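Local atomic coordinates of transcription termination factor FttA (Methanosarcina mazei, PDB entry 2XR1), a protein that probably terminates transcription by cleaving nascent RNA as it leaves RNA polymerase, acting as a zinc-dependent endonuclease and a 5'-3' exonuclease. Residues G196-L201 / T605-E610; V377-T382 / R587-Y592. One frame throughout, in Å; residues are numbered along the deposited sequence.

Interaction 1 of 2, residues G196-L201 / T605-E610; sequences GRSCFL and TEHGDE. With ZN (zinc ion), chain F.
Phe200 and Glu606 meet with their flat groups almost at right angles, the ring and carboxylate planes lying 86° apart. One carboxylate oxygen approaches the outer end of the ring at a slant, Glu606 OE1 lying 3.4 Å from Phe200 CE2. The aliphatic part of the acid reaches the same end, with Glu606 CG 3.8 Å from Phe200 CZ. A bend at chi2 (98°) folds the Glu606 chain and brings OE1 back to the CE2-CZ end of the ring, where CB and CG already lie near CZ. Phenylalanine suits this place because its long, flat side chain reaches inward from its strand and offers a nonpolar surface to the methylenes. The contact bridges the two mixed sheets of the metallo-beta-lactamase sandwich, strand 199-203 belonging to one sheet and strand 602-606 to the other. Just past that second strand comes His607, with CG anti to the backbone N (chi1 -163°), and its NE2 binds zinc at 2.2 Å; Asp249, His250 and Asp355 complete the site. A histidine ring can bind the metal through NE2 while ND1 remains for a hydrogen bond, here with Thr382 OG1, and the imidazole is thus held at two points. Ser198 comes to the ring edge, in its plane, with OG 3.8 Å from His607 CD2, a van der Waals approach that a small side chain permits.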
# COMPACT_ATOMS: atom_id res chain seq x y z
N GLY B 196 -12.46 -1.83 -16.02
CA GLY B 196 -12.04 -0.46 -16.19
C GLY B 196 -10.88 -0.09 -15.30
O GLY B 196 -10.76 -0.59 -14.20
N ARG B 197 -10.03 0.79 -15.84
CA ARG B 197 -8.88 1.40 -15.20
C ARG B 197 -7.97 0.44 -14.44
O ARG B 197 -7.51 0.75 -13.36
CB ARG B 197 -9.29 2.58 -14.33
CG ARG B 197 -10.33 2.27 -13.27
CD ARG B 197 -10.41 3.36 -12.18
NE ARG B 197 -11.22 2.88 -11.09
CZ ARG B 197 -11.55 3.59 -10.03
NH1 ARG B 197 -11.11 4.83 -9.88
NH2 ARG B 197 -12.34 3.04 -9.10
N SER B 198 -7.71 -0.71 -15.06
CA SER B 198 -6.72 -1.64 -14.63
C SER B 198 -5.42 -0.92 -14.43
O SER B 198 -5.01 -0.08 -15.27
CB SER B 198 -6.52 -2.72 -15.69
OG SER B 198 -7.58 -3.70 -15.71
N CYS B 199 -4.76 -1.26 -13.33
CA CYS B 199 -3.50 -0.66 -12.94
C CYS B 199 -3.03 -1.35 -11.63
O CYS B 199 -3.76 -1.32 -10.64
CB CYS B 199 -3.67 0.84 -12.71
SG CYS B 199 -2.12 1.68 -12.33
N PHE B 200 -1.87 -2.00 -11.65
CA PHE B 200 -1.42 -2.80 -10.53
C PHE B 200 0.04 -2.49 -10.25
O PHE B 200 0.84 -2.18 -11.14
CB PHE B 200 -1.59 -4.30 -10.86
CG PHE B 200 -3.00 -4.72 -10.95
CD1 PHE B 200 -3.69 -5.19 -9.80
CD2 PHE B 200 -3.69 -4.62 -12.13
CE1 PHE B 200 -5.02 -5.55 -9.86
CE2 PHE B 200 -5.06 -4.97 -12.19
CZ PHE B 200 -5.72 -5.44 -11.05
N LEU B 201 0.43 -2.59 -9.00
CA LEU B 201 1.85 -2.36 -8.67
C LEU B 201 2.41 -3.65 -8.14
O LEU B 201 1.86 -4.16 -7.22
CB LEU B 201 2.00 -1.27 -7.65
CG LEU B 201 3.44 -0.83 -7.46
CD1 LEU B 201 3.87 -0.01 -8.64
CD2 LEU B 201 3.62 -0.09 -6.03
N THR B 605 -8.35 -12.45 -8.25
CA THR B 605 -9.19 -12.13 -9.40
C THR B 605 -9.46 -10.62 -9.52
O THR B 605 -9.43 -9.92 -8.57
CB THR B 605 -10.48 -12.94 -9.35
OG1 THR B 605 -11.19 -12.62 -8.15
CG2 THR B 605 -10.18 -14.41 -9.38
N GLU B 606 -9.71 -10.17 -10.71
CA GLU B 606 -9.84 -8.78 -11.04
C GLU B 606 -10.55 -8.66 -12.38
O GLU B 606 -10.92 -9.66 -12.97
CB GLU B 606 -8.48 -8.07 -11.08
CG GLU B 606 -7.37 -8.78 -11.82
CD GLU B 606 -7.12 -8.31 -13.28
OE1 GLU B 606 -7.33 -7.12 -13.64
OE2 GLU B 606 -6.64 -9.18 -14.07
N HIS B 607 -10.81 -7.43 -12.83
CA HIS B 607 -11.40 -7.20 -14.17
C HIS B 607 -12.70 -7.97 -14.35
O HIS B 607 -12.83 -8.83 -15.21
CB HIS B 607 -10.39 -7.55 -15.22
CG HIS B 607 -10.69 -7.00 -16.56
ND1 HIS B 607 -11.66 -7.52 -17.38
CD2 HIS B 607 -10.06 -6.04 -17.29
CE1 HIS B 607 -11.65 -6.88 -18.53
NE2 HIS B 607 -10.69 -5.98 -18.51
N GLY B 608 -13.66 -7.65 -13.49
CA GLY B 608 -15.02 -8.14 -13.62
C GLY B 608 -15.89 -7.28 -12.74
O GLY B 608 -15.37 -6.53 -11.93
N ASP B 609 -17.20 -7.33 -12.89
CA ASP B 609 -18.02 -6.64 -11.93
C ASP B 609 -17.90 -7.38 -10.59
O ASP B 609 -17.42 -8.50 -10.56
CB ASP B 609 -19.45 -6.46 -12.42
CG ASP B 609 -20.19 -7.79 -12.66
OD1 ASP B 609 -20.07 -8.76 -11.84
OD2 ASP B 609 -20.96 -7.83 -13.66
N GLU B 610 -18.26 -6.73 -9.49
CA GLU B 610 -18.00 -7.27 -8.16
C GLU B 610 -18.37 -8.74 -8.02
O GLU B 610 -17.52 -9.54 -7.67
CB GLU B 610 -18.72 -6.48 -7.08
CG GLU B 610 -18.26 -6.87 -5.69
CD GLU B 610 -18.87 -6.01 -4.61
OE1 GLU B 610 -19.92 -5.35 -4.87
OE2 GLU B 610 -18.28 -6.04 -3.50
ZN ZN F . -9.90 -5.15 -20.35

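Interaction 2 of 2, residues V377-T382 / R587-Y592; sequences VISEAT and RQLMEY
Glu380 OE1 is gripped twice by Thr382: the backbone N lies 3.1 Å from OE1, nearly in line with its C-O bond, and the hydroxyl OG1 donates to OE1 over 2.6 Å from the syn side, 32° out of the carboxylate plane. The other carboxylate oxygen, OE2, is hydrogen-bonded to His583 and to the backbone of Tyr356, so this buried acid is secured at both oxygens. In the metallo-beta-lactamase fold Glu380 closes strand 376-380, an inner strand of one of the fold's two mixed sheets, Thr382 lies in the turn just beyond it, and helix 586-594 packs against this corner. The packing is carried by Leu589, whose CG stands beside the backbone N and anti to the carbonyl carbon (chi1 -70°), sending both methyls toward the strand end. One methyl, CD2, lies 4.3 Å from Glu380 CG, while the other, CD1, approaches the CA of Ala381 at 4.3 Å. A branched leucine can thus touch two successive residues; at Ala381 it meets the alpha carbon, the alanine methyl being turned aside. Leu616 of helix 610-624 touches both Leu589 and Ala381. Glu380 O, which Leu589 CD2 meets at 3.7 Å, accepts a hydrogen bond from Ser379 OG over 2.7 Å, in the carbonyl plane and on a lone pair.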
# COMPACT_ATOMS: atom_id res chain seq x y z
N VAL B 377 -1.03 -16.49 -9.46
CA VAL B 377 -1.71 -16.00 -10.67
C VAL B 377 -2.72 -14.91 -10.32
O VAL B 377 -3.52 -15.04 -9.41
CB VAL B 377 -2.55 -17.11 -11.32
CG1 VAL B 377 -3.24 -16.55 -12.60
CG2 VAL B 377 -1.71 -18.37 -11.62
N ILE B 378 -2.66 -13.80 -11.04
CA ILE B 378 -3.62 -12.74 -10.91
C ILE B 378 -4.35 -12.78 -12.24
O ILE B 378 -3.76 -12.49 -13.28
CB ILE B 378 -2.93 -11.38 -10.71
CG1 ILE B 378 -2.36 -11.32 -9.29
CG2 ILE B 378 -3.93 -10.23 -10.94
CD1 ILE B 378 -0.95 -10.95 -9.17
N SER B 379 -5.64 -13.17 -12.17
CA SER B 379 -6.44 -13.45 -13.36
C SER B 379 -7.57 -12.48 -13.57
O SER B 379 -8.17 -12.02 -12.61
CB SER B 379 -7.03 -14.85 -13.24
OG SER B 379 -7.88 -15.11 -14.35
N GLU B 380 -7.93 -12.25 -14.81
CA GLU B 380 -9.15 -11.52 -15.09
C GLU B 380 -10.32 -12.40 -14.76
O GLU B 380 -10.14 -13.60 -14.64
CB GLU B 380 -9.30 -11.12 -16.56
CG GLU B 380 -9.43 -12.29 -17.52
CD GLU B 380 -10.38 -11.99 -18.63
OE1 GLU B 380 -11.56 -11.66 -18.30
OE2 GLU B 380 -9.97 -12.06 -19.80
N ALA B 381 -11.51 -11.79 -14.64
CA ALA B 381 -12.74 -12.47 -14.25
C ALA B 381 -14.00 -11.95 -14.97
O ALA B 381 -15.05 -11.96 -14.39
CB ALA B 381 -12.91 -12.39 -12.71
N THR B 382 -13.89 -11.51 -16.21
CA THR B 382 -14.97 -10.77 -16.91
C THR B 382 -16.20 -11.61 -17.04
O THR B 382 -17.30 -11.15 -16.75
CB THR B 382 -14.59 -10.32 -18.31
OG1 THR B 382 -13.32 -9.70 -18.27
CG2 THR B 382 -15.61 -9.33 -18.86
N ARG B 587 -16.44 -21.32 -18.04
CA ARG B 587 -15.77 -22.61 -18.20
C ARG B 587 -14.26 -22.42 -18.50
O ARG B 587 -13.40 -23.02 -17.90
CB ARG B 587 -16.40 -23.42 -19.32
CG ARG B 587 -16.13 -24.92 -19.20
CD ARG B 587 -16.52 -25.70 -20.47
NE ARG B 587 -15.42 -25.71 -21.44
CZ ARG B 587 -15.36 -24.97 -22.56
NH1 ARG B 587 -16.37 -24.15 -22.92
NH2 ARG B 587 -14.30 -25.06 -23.36
N GLN B 588 -13.96 -21.52 -19.40
CA GLN B 588 -12.59 -21.34 -19.86
C GLN B 588 -11.71 -20.73 -18.80
O GLN B 588 -10.52 -21.06 -18.73
CB GLN B 588 -12.59 -20.53 -21.15
CG GLN B 588 -13.02 -21.40 -22.32
CD GLN B 588 -13.62 -20.62 -23.48
OE1 GLN B 588 -13.73 -19.38 -23.44
NE2 GLN B 588 -14.02 -21.35 -24.53
N LEU B 589 -12.27 -19.83 -17.99
CA LEU B 589 -11.53 -19.27 -16.87
C LEU B 589 -11.13 -20.40 -15.93
O LEU B 589 -9.97 -20.51 -15.51
CB LEU B 589 -12.37 -18.23 -16.14
CG LEU B 589 -12.57 -16.94 -16.97
CD1 LEU B 589 -13.68 -16.02 -16.44
CD2 LEU B 589 -11.25 -16.21 -17.04
N MET B 590 -12.08 -21.27 -15.63
CA MET B 590 -11.82 -22.37 -14.71
C MET B 590 -10.83 -23.36 -15.30
O MET B 590 -9.99 -23.87 -14.58
CB MET B 590 -13.12 -23.09 -14.34
CG MET B 590 -13.98 -22.27 -13.38
SD MET B 590 -13.43 -22.36 -11.62
CE MET B 590 -14.43 -23.75 -11.03
N GLU B 591 -10.92 -23.63 -16.59
CA GLU B 591 -10.05 -24.59 -17.24
C GLU B 591 -8.61 -24.04 -17.25
O GLU B 591 -7.66 -24.78 -16.98
CB GLU B 591 -10.57 -24.95 -18.64
CG GLU B 591 -11.85 -25.82 -18.68
CD GLU B 591 -12.50 -26.00 -20.13
OE1 GLU B 591 -12.32 -25.09 -21.01
OE2 GLU B 591 -13.19 -27.08 -20.38
N TYR B 592 -8.46 -22.73 -17.47
CA TYR B 592 -7.16 -22.08 -17.52
C TYR B 592 -6.33 -22.29 -16.26
O TYR B 592 -5.14 -22.61 -16.34
CB TYR B 592 -7.30 -20.58 -17.70
CG TYR B 592 -5.98 -19.86 -17.90
CD1 TYR B 592 -5.34 -19.89 -19.12
CD2 TYR B 592 -5.40 -19.12 -16.88
CE1 TYR B 592 -4.17 -19.23 -19.34
CE2 TYR B 592 -4.20 -18.47 -17.08
CZ TYR B 592 -3.59 -18.54 -18.34
OH TYR B 592 -2.37 -17.92 -18.57

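In the fold
Interactions 1 and 2 lie on the same side of the chain's centre, with their own centres 13 Å apart, and are joined through neighbouring strands 376-380 and 602-606 of one sheet. Past the strand ends, His607 O and Ala381 N are 3.3 Å apart, a probable backbone hydrogen bond. A second probable hydrogen bond, His607 ND1 to Thr382 OG1 at 2.9 Å, completes a chain of hydrogen bonds from the zinc ligand of interaction 1 through the threonine to Glu380 in interaction 2. Thr382 is thus a second-shell residue, and Glu380, whose side chain is about 7 Å from a zinc ion at nearest atoms, stands behind it, probably helping to fix the orientation of His607.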